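Local coordinates for protein DJ-1 homolog D (Arabidopsis thaliana, PDB 4OGG) that belongs to the DJ-1/PfpI family and carries two copies of the family's alpha/beta unit, fused in a single chain, at residues Q26-T31 with E371-L376; T34-K39 with P91-L96; K151-I156 with V160-G165. All coordinates share one frame; numbering follows the deposited sequence.

How the contacts relate
Contacts 1 and 2 are buried, whereas contact 3 lies at the surface. Contact 1 joins the two DJ-1/PfpI repeats, and contacts 2 and 3 each stay inside the first. Contacts 1 and 2 both use strand 30-35, but the touching residues lie just before it in the one and just after it in the other. It is one outermost strand of the six-stranded sheet within this chain, and strand 161-164 of contact 3 is the other. All three rest on apolar touch, but their settings differ: small groups let backbones come close in contact 1, contact 2 has polar neighbours on a second subunit, and contact 3 matches branched side chains where the chain doubles back within a few residues.

Contact 1 (Q26-T31 with E371-L376); sequences QAFGIT and EFVSQL
The striking feature is how closely A27 and S374 bring two backbones together: their CA atoms are 4.8 Å apart, although more than 300 residues separate them in sequence. Alanine makes this possible. The methyl of A27 points at helix 369-380 and settles against V373, with A27 CB 3.6 Å from V373 CB and nearly as near to V373 CG1. The valine holds CG1 anti to its backbone N (chi1 177°), which puts that branch alongside the alanine methyl and turns it on toward F28. There V373 CG1 lies 4.4 Å from F28 CE1, approaching the ring obliquely. One residue further along the helix, S374 keeps a slim profile: S374 CB and OG stand 3.7 and 3.8 Å from A27 O, both at van der Waals range. Helix 15-27 stops exactly here. F28 leaves the helical conformation, and G29, with positive phi, is the C-prime residue of a Schellman motif whose bond from G29 N to Q26 O measures 2.9 Å. Glycine suits that place because a side chain would be jammed against the preceding carbonyl oxygen. The turn then sends the chain into strand 30-35. The contact thus ties the end of a helix in the first family repeat to a helix of the second. Helix 208-221 closes one flank, where L221 meets F28 and S217 meets V373. Strand 383-386 adds V384 against F28, while F372 and L376 turn to A308 on strand 307-309.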
loop_
_atom_site.group_PDB
_atom_site.type_symbol
_atom_site.label_atom_id
_atom_site.label_comp_id
_atom_site.label_asym_id
_atom_site.label_seq_id
_atom_site.Cartn_x
_atom_site.Cartn_y
_atom_site.Cartn_z
ATOM N N GLN C 26 9.365 -28.422 11.756
ATOM C CA GLN C 26 8.394 -28.978 12.686
ATOM C C GLN C 26 7.690 -30.168 12.039
ATOM O O GLN C 26 7.472 -31.196 12.680
ATOM C CB GLN C 26 7.370 -27.915 13.089
ATOM C CG GLN C 26 7.899 -26.940 14.122
ATOM C CD GLN C 26 6.852 -25.949 14.570
ATOM O OE1 GLN C 26 6.567 -24.972 13.880
ATOM N NE2 GLN C 26 6.263 -26.201 15.728
ATOM N N ALA C 27 7.345 -30.034 10.763
ATOM C CA ALA C 27 6.667 -31.118 10.062
ATOM C C ALA C 27 7.530 -32.373 10.053
ATOM O O ALA C 27 7.013 -33.491 10.020
ATOM C CB ALA C 27 6.341 -30.702 8.633
ATOM N N PHE C 28 8.846 -32.181 10.097
ATOM C CA PHE C 28 9.782 -33.297 10.075
ATOM C C PHE C 28 10.094 -33.867 11.451
ATOM O O PHE C 28 10.980 -34.712 11.589
ATOM C CB PHE C 28 11.086 -32.886 9.391
ATOM C CG PHE C 28 10.898 -32.320 8.013
ATOM C CD1 PHE C 28 9.758 -32.613 7.268
ATOM C CD2 PHE C 28 11.877 -31.511 7.446
ATOM C CE1 PHE C 28 9.596 -32.107 5.979
ATOM C CE2 PHE C 28 11.723 -31.003 6.158
ATOM C CZ PHE C 28 10.580 -31.302 5.424
ATOM N N GLY C 29 9.375 -33.397 12.464
ATOM C CA GLY C 29 9.578 -33.900 13.810
ATOM C C GLY C 29 10.595 -33.159 14.653
ATOM O O GLY C 29 11.064 -33.682 15.661
ATOM N N ILE C 30 10.941 -31.943 14.252
ATOM C CA ILE C 30 11.912 -31.152 14.996
ATOM C C ILE C 30 11.198 -30.085 15.812
ATOM O O ILE C 30 10.287 -29.429 15.311
ATOM C CB ILE C 30 12.904 -30.440 14.042
ATOM C CG1 ILE C 30 13.667 -31.474 13.212
ATOM C CG2 ILE C 30 13.876 -29.580 14.839
ATOM C CD1 ILE C 30 14.517 -30.871 12.108
ATOM N N THR C 31 11.593 -29.923 17.071
ATOM C CA THR C 31 10.994 -28.896 17.916
ATOM C C THR C 31 11.723 -27.610 17.562
ATOM O O THR C 31 12.950 -27.570 17.583
ATOM C CB THR C 31 11.197 -29.202 19.411
ATOM O OG1 THR C 31 10.465 -30.383 19.755
ATOM C CG2 THR C 31 10.713 -28.037 20.269
ATOM N N GLU C 371 1.419 -30.019 10.855
ATOM C CA GLU C 371 0.619 -31.239 10.845
ATOM C C GLU C 371 0.148 -31.557 9.433
ATOM O O GLU C 371 0.020 -32.725 9.064
ATOM C CB GLU C 371 -0.579 -31.110 11.788
ATOM C CG GLU C 371 -0.186 -30.992 13.258
ATOM C CD GLU C 371 -1.342 -31.259 14.206
ATOM O OE1 GLU C 371 -1.155 -31.090 15.431
ATOM O OE2 GLU C 371 -2.434 -31.647 13.733
ATOM N N PHE C 372 -0.101 -30.516 8.645
ATOM C CA PHE C 372 -0.544 -30.682 7.262
ATOM C C PHE C 372 0.502 -31.492 6.494
ATOM O O PHE C 372 0.195 -32.525 5.894
ATOM C CB PHE C 372 -0.722 -29.307 6.604
ATOM C CG PHE C 372 -1.341 -29.351 5.228
ATOM C CD1 PHE C 372 -2.647 -29.804 5.048
ATOM C CD2 PHE C 372 -0.635 -28.890 4.120
ATOM C CE1 PHE C 372 -3.240 -29.793 3.788
ATOM C CE2 PHE C 372 -1.216 -28.873 2.853
ATOM C CZ PHE C 372 -2.525 -29.324 2.686
ATOM N N VAL C 373 1.742 -31.017 6.520
ATOM C CA VAL C 373 2.831 -31.691 5.825
ATOM C C VAL C 373 3.141 -33.041 6.470
ATOM O O VAL C 373 3.362 -34.033 5.775
ATOM C CB VAL C 373 4.106 -30.820 5.824
ATOM C CG1 VAL C 373 5.256 -31.571 5.168
ATOM C CG2 VAL C 373 3.838 -29.518 5.080
ATOM N N SER C 374 3.143 -33.075 7.799
ATOM C CA SER C 374 3.432 -34.306 8.535
ATOM C C SER C 374 2.445 -35.424 8.194
ATOM O O SER C 374 2.841 -36.565 7.947
ATOM C CB SER C 374 3.399 -34.036 10.044
ATOM O OG SER C 374 3.702 -35.207 10.783
ATOM N N GLN C 375 1.157 -35.099 8.182
ATOM C CA GLN C 375 0.145 -36.102 7.879
ATOM C C GLN C 375 0.184 -36.531 6.416
ATOM O O GLN C 375 -0.129 -37.676 6.096
ATOM C CB GLN C 375 -1.242 -35.589 8.276
ATOM C CG GLN C 375 -1.336 -35.327 9.779
ATOM C CD GLN C 375 -2.724 -34.945 10.255
ATOM O OE1 GLN C 375 -2.882 -34.413 11.355
ATOM N NE2 GLN C 375 -3.737 -35.228 9.442
ATOM N N LEU C 376 0.572 -35.623 5.526
ATOM C CA LEU C 376 0.674 -35.979 4.117
ATOM C C LEU C 376 1.858 -36.933 3.966
ATOM O O LEU C 376 1.802 -37.899 3.202
ATOM C CB LEU C 376 0.890 -34.733 3.255
ATOM C CG LEU C 376 1.234 -34.990 1.786
ATOM C CD1 LEU C 376 0.177 -35.875 1.138
ATOM C CD2 LEU C 376 1.338 -33.658 1.055
#

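Contact 2 (T34-K39 with P91-L96); sequences TVCPGK and PEYLAL
L94 reaches from helix 90-94 to P37 and carries most of the apolar contact. L94 CB stays close to its own helix, 3.8 Å from P91 O. L94 CG sits 4.2 Å above the plane of the Y93 ring and over its centre, so the leucine's branch point packs over one face of the neighbouring tyrosine. With CD2 as its leading tip, the side chain then meets the pyrrolidine ring at about a right angle: L94 CD2 is 3.5 Å from P37 CG and only slightly farther from P37 CD. I123 of helix 121-126 packs on the same leucine.

Proline fits its place twice over. Its ring is a rigid apolar pad for the leucine, and its fixed phi suits the second position of the type II turn from C36 to K39. G38 follows with the positive phi that such a turn requires, and K39 N closes it on C36 O at 3.0 Å.

Beside this pair, Y93 extends its ring toward C36, with chi1 89° swinging it out over the leucine. Its OH ends 3.9 Å from C36 SG, a plain touch. The hydroxyl's polar partners lie outside the segments: it accepts from D11 N and gives its proton to Q249 OE1 of the second subunit. The same glutamine uses NE2 to bind P37 O. The chemistry is divided: carbon packing joins the turn to the helix, while the tyrosine hydroxyl and the proline carbonyl face the neighbouring copy, so that one glutamine bridges both sides of this contact across the subunit interface.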
loop_
_atom_site.group_PDB
_atom_site.type_symbol
_atom_site.label_atom_id
_atom_site.label_comp_id
_atom_site.label_asym_id
_atom_site.label_seq_id
_atom_site.Cartn_x
_atom_site.Cartn_y
_atom_site.Cartn_z
ATOM N N THR C 34 11.572 -19.885 18.392
ATOM C CA THR C 34 11.886 -18.634 17.708
ATOM C C THR C 34 12.069 -17.523 18.728
ATOM O O THR C 34 11.237 -17.345 19.612
ATOM C CB THR C 34 10.759 -18.241 16.750
ATOM O OG1 THR C 34 9.521 -18.193 17.471
ATOM C CG2 THR C 34 10.646 -19.254 15.617
ATOM N N VAL C 35 13.151 -16.767 18.582
ATOM C CA VAL C 35 13.465 -15.683 19.503
ATOM C C VAL C 35 13.938 -14.418 18.790
ATOM O O VAL C 35 14.453 -14.470 17.675
ATOM C CB VAL C 35 14.570 -16.114 20.500
ATOM C CG1 VAL C 35 14.100 -17.312 21.317
ATOM C CG2 VAL C 35 15.853 -16.461 19.745
ATOM N N CYS C 36 13.758 -13.281 19.453
ATOM C CA CYS C 36 14.192 -11.997 18.921
ATOM C C CYS C 36 14.699 -11.197 20.107
ATOM O O CYS C 36 14.008 -11.090 21.121
ATOM C CB CYS C 36 13.031 -11.254 18.262
ATOM S SG CYS C 36 13.475 -9.577 17.702
ATOM N N PRO C 37 15.915 -10.633 20.009
ATOM C CA PRO C 37 16.428 -9.855 21.143
ATOM C C PRO C 37 15.455 -8.773 21.591
ATOM O O PRO C 37 14.834 -8.102 20.768
ATOM C CB PRO C 37 17.744 -9.283 20.610
ATOM C CG PRO C 37 17.509 -9.207 19.115
ATOM C CD PRO C 37 16.807 -10.518 18.842
ATOM N N GLY C 38 15.309 -8.619 22.903
ATOM C CA GLY C 38 14.414 -7.607 23.433
ATOM C C GLY C 38 12.942 -7.971 23.417
ATOM O O GLY C 38 12.101 -7.167 23.818
ATOM N N LYS C 39 12.615 -9.175 22.954
ATOM C CA LYS C 39 11.225 -9.608 22.900
ATOM C C LYS C 39 11.032 -10.933 23.618
ATOM O O LYS C 39 11.982 -11.697 23.791
ATOM C CB LYS C 39 10.753 -9.724 21.446
ATOM C CG LYS C 39 10.806 -8.403 20.697
ATOM C CD LYS C 39 10.052 -8.438 19.375
ATOM C CE LYS C 39 10.062 -7.055 18.734
ATOM N NZ LYS C 39 9.187 -6.963 17.531
ATOM N N PRO C 91 18.843 -9.098 9.810
ATOM C CA PRO C 91 20.273 -9.339 10.032
ATOM C C PRO C 91 21.164 -8.108 10.197
ATOM O O PRO C 91 22.034 -8.087 11.069
ATOM C CB PRO C 91 20.667 -10.182 8.823
ATOM C CG PRO C 91 19.426 -10.999 8.590
ATOM C CD PRO C 91 18.335 -9.950 8.719
ATOM N N GLU C 92 20.958 -7.077 9.384
ATOM C CA GLU C 92 21.825 -5.914 9.500
ATOM C C GLU C 92 21.795 -5.278 10.884
ATOM O O GLU C 92 22.827 -4.799 11.356
ATOM C CB GLU C 92 21.509 -4.865 8.425
ATOM C CG GLU C 92 20.182 -4.143 8.564
ATOM C CD GLU C 92 20.086 -2.945 7.628
ATOM O OE1 GLU C 92 19.023 -2.294 7.590
ATOM O OE2 GLU C 92 21.083 -2.645 6.934
ATOM N N TYR C 93 20.639 -5.283 11.548
ATOM C CA TYR C 93 20.584 -4.682 12.880
ATOM C C TYR C 93 20.874 -5.721 13.958
ATOM O O TYR C 93 21.406 -5.389 15.019
ATOM C CB TYR C 93 19.236 -3.969 13.111
ATOM C CG TYR C 93 18.097 -4.793 13.680
ATOM C CD1 TYR C 93 18.033 -5.087 15.043
ATOM C CD2 TYR C 93 17.047 -5.219 12.867
ATOM C CE1 TYR C 93 16.947 -5.775 15.582
ATOM C CE2 TYR C 93 15.958 -5.911 13.393
ATOM C CZ TYR C 93 15.912 -6.183 14.755
ATOM O OH TYR C 93 14.826 -6.844 15.288
ATOM N N LEU C 94 20.543 -6.982 13.685
ATOM C CA LEU C 94 20.825 -8.052 14.640
ATOM C C LEU C 94 22.342 -8.229 14.757
ATOM O O LEU C 94 22.860 -8.547 15.828
ATOM C CB LEU C 94 20.192 -9.371 14.176
ATOM C CG LEU C 94 18.665 -9.476 14.222
ATOM C CD1 LEU C 94 18.215 -10.810 13.644
ATOM C CD2 LEU C 94 18.190 -9.340 15.666
ATOM N N ALA C 95 23.045 -8.024 13.644
ATOM C CA ALA C 95 24.499 -8.162 13.596
ATOM C C ALA C 95 25.211 -7.150 14.487
ATOM O O ALA C 95 26.373 -7.344 14.847
ATOM C CB ALA C 95 24.990 -8.017 12.152
ATOM N N LEU C 96 24.513 -6.070 14.830
ATOM C CA LEU C 96 25.075 -5.024 15.681
ATOM C C LEU C 96 24.580 -5.143 17.118
ATOM O O LEU C 96 24.833 -4.267 17.946
ATOM C CB LEU C 96 24.722 -3.639 15.128
ATOM C CG LEU C 96 25.726 -2.992 14.169
ATOM C CD1 LEU C 96 27.017 -2.696 14.922
ATOM C CD2 LEU C 96 25.996 -3.902 12.984
#

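Contact 3 (K151-I156 with V160-G165); sequences KWVEPI and VCVVDG
V162 presses one methyl into the fork of V153. V162 CG2 is 3.8 Å from V153 CG1 and 3.9 Å from V153 CB, with V153 CG2 a little farther off, so the single bump is received by a notch formed where the other valine branches. V162 CG1 is anti to the backbone N (chi1 171°), which leaves CG2 facing V153, and the two side chains meet at a slant.

A second fit lies nearer the bend between the segments. V160, which gives up the most surface here, lodges against the corner made by P155 and I156. V160 CB stands 4.4 Å from P155 CB, and V160 CG2 comes 3.8 Å from I156 CG2. The CA-CB side of P155 forms one wall of the corner and the isoleucine branch the other, while the rest of I156 runs away. Compact beta-branched valines suit a close return of the chain, since their bulk sits near the backbone and reaches the opposite segment without long arms.

W152 and E154, flanking V153, carry their side chains clear of segment 160-165. W152 NE1 binds E154 OE1 at 2.8 Å with an angle of 162°, in the plane of the indole but above that of the carboxylate.

Strand 161-164 is an outermost strand, within this chain, of the six-stranded sheet; V162 pairs with T169 of the antiparallel strand 167-170, and D164 OD2 accepts from K134 N. Against it packs the chain that follows strand 151-152. Between the two segments the chemistry is methyl packing alone, so shape, with no hydrogen bond, sets their fit.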
loop_
_atom_site.group_PDB
_atom_site.type_symbol
_atom_site.label_atom_id
_atom_site.label_comp_id
_atom_site.label_asym_id
_atom_site.label_seq_id
_atom_site.Cartn_x
_atom_site.Cartn_y
_atom_site.Cartn_z
ATOM N N LYS C 151 35.763 -17.812 2.250
ATOM C CA LYS C 151 36.085 -18.308 0.922
ATOM C C LYS C 151 34.735 -18.163 0.235
ATOM O O LYS C 151 33.924 -19.088 0.199
ATOM C CB LYS C 151 36.525 -19.768 0.982
ATOM C CG LYS C 151 37.820 -19.959 1.760
ATOM C CD LYS C 151 38.387 -21.352 1.565
ATOM C CE LYS C 151 39.777 -21.462 2.171
ATOM N NZ LYS C 151 40.452 -22.725 1.761
ATOM N N TRP C 152 34.503 -16.956 -0.268
ATOM C CA TRP C 152 33.258 -16.588 -0.921
ATOM C C TRP C 152 32.923 -17.394 -2.164
ATOM O O TRP C 152 33.789 -17.683 -2.992
ATOM C CB TRP C 152 33.296 -15.093 -1.257
ATOM C CG TRP C 152 32.140 -14.604 -2.072
ATOM C CD1 TRP C 152 32.187 -14.123 -3.348
ATOM C CD2 TRP C 152 30.768 -14.535 -1.667
ATOM N NE1 TRP C 152 30.931 -13.755 -3.764
ATOM C CE2 TRP C 152 30.039 -13.998 -2.752
ATOM C CE3 TRP C 152 30.082 -14.874 -0.492
ATOM C CZ2 TRP C 152 28.655 -13.791 -2.701
ATOM C CZ3 TRP C 152 28.704 -14.669 -0.440
ATOM C CH2 TRP C 152 28.007 -14.131 -1.539
ATOM N N VAL C 153 31.649 -17.753 -2.273
ATOM C CA VAL C 153 31.144 -18.501 -3.412
ATOM C C VAL C 153 29.988 -17.701 -4.005
ATOM O O VAL C 153 28.855 -17.782 -3.535
ATOM C CB VAL C 153 30.634 -19.896 -2.988
ATOM C CG1 VAL C 153 30.054 -20.630 -4.192
ATOM C CG2 VAL C 153 31.774 -20.701 -2.378
ATOM N N GLU C 154 30.293 -16.904 -5.024
ATOM C CA GLU C 154 29.286 -16.089 -5.691
ATOM C C GLU C 154 28.129 -16.990 -6.117
ATOM O O GLU C 154 28.341 -18.019 -6.755
ATOM C CB GLU C 154 29.904 -15.422 -6.923
ATOM C CG GLU C 154 29.036 -14.368 -7.593
ATOM C CD GLU C 154 28.801 -13.156 -6.712
ATOM O OE1 GLU C 154 29.765 -12.683 -6.074
ATOM O OE2 GLU C 154 27.656 -12.668 -6.666
ATOM N N PRO C 155 26.888 -16.628 -5.752
ATOM C CA PRO C 155 25.752 -17.467 -6.145
ATOM C C PRO C 155 25.440 -17.258 -7.626
ATOM O O PRO C 155 24.910 -16.217 -8.012
ATOM C CB PRO C 155 24.634 -16.973 -5.233
ATOM C CG PRO C 155 24.932 -15.504 -5.133
ATOM C CD PRO C 155 26.443 -15.476 -4.947
ATOM N N ILE C 156 25.786 -18.243 -8.451
ATOM C CA ILE C 156 25.547 -18.153 -9.889
ATOM C C ILE C 156 24.050 -18.193 -10.189
ATOM O O ILE C 156 23.575 -17.544 -11.123
ATOM C CB ILE C 156 26.254 -19.302 -10.639
ATOM C CG1 ILE C 156 26.049 -19.142 -12.147
ATOM C CG2 ILE C 156 25.725 -20.644 -10.153
ATOM C CD1 ILE C 156 26.760 -20.191 -12.975
ATOM N N VAL C 160 21.469 -21.641 -5.233
ATOM C CA VAL C 160 22.752 -22.168 -4.778
ATOM C C VAL C 160 22.884 -22.309 -3.261
ATOM O O VAL C 160 22.510 -21.413 -2.502
ATOM C CB VAL C 160 23.933 -21.296 -5.286
ATOM C CG1 VAL C 160 25.238 -21.764 -4.655
ATOM C CG2 VAL C 160 24.039 -21.389 -6.802
ATOM N N CYS C 161 23.408 -23.456 -2.837
ATOM C CA CYS C 161 23.660 -23.746 -1.426
ATOM C C CYS C 161 25.108 -24.205 -1.308
ATOM O O CYS C 161 25.631 -24.869 -2.205
ATOM C CB CYS C 161 22.745 -24.859 -0.909
ATOM S SG CYS C 161 21.018 -24.399 -0.735
ATOM N N VAL C 162 25.755 -23.854 -0.204
ATOM C CA VAL C 162 27.142 -24.236 0.022
ATOM C C VAL C 162 27.268 -24.817 1.420
ATOM O O VAL C 162 26.505 -24.461 2.318
ATOM C CB VAL C 162 28.088 -23.019 -0.110
ATOM C CG1 VAL C 162 29.490 -23.389 0.336
ATOM C CG2 VAL C 162 28.109 -22.536 -1.553
ATOM N N VAL C 163 28.220 -25.724 1.598
ATOM C CA VAL C 163 28.432 -26.340 2.896
ATOM C C VAL C 163 29.910 -26.352 3.269
ATOM O O VAL C 163 30.780 -26.556 2.424
ATOM C CB VAL C 163 27.914 -27.795 2.924
ATOM C CG1 VAL C 163 28.051 -28.371 4.326
ATOM C CG2 VAL C 163 26.466 -27.844 2.472
ATOM N N ASP C 164 30.183 -26.106 4.543
ATOM C CA ASP C 164 31.542 -26.128 5.063
ATOM C C ASP C 164 31.379 -26.715 6.450
ATOM O O ASP C 164 30.940 -26.027 7.373
ATOM C CB ASP C 164 32.131 -24.717 5.147
ATOM C CG ASP C 164 33.602 -24.725 5.545
ATOM O OD1 ASP C 164 33.918 -25.188 6.660
ATOM O OD2 ASP C 164 34.445 -24.279 4.738
ATOM N N GLY C 165 31.711 -27.994 6.593
ATOM C CA GLY C 165 31.550 -28.641 7.879
ATOM C C GLY C 165 30.067 -28.654 8.194
ATOM O O GLY C 165 29.268 -29.186 7.421
#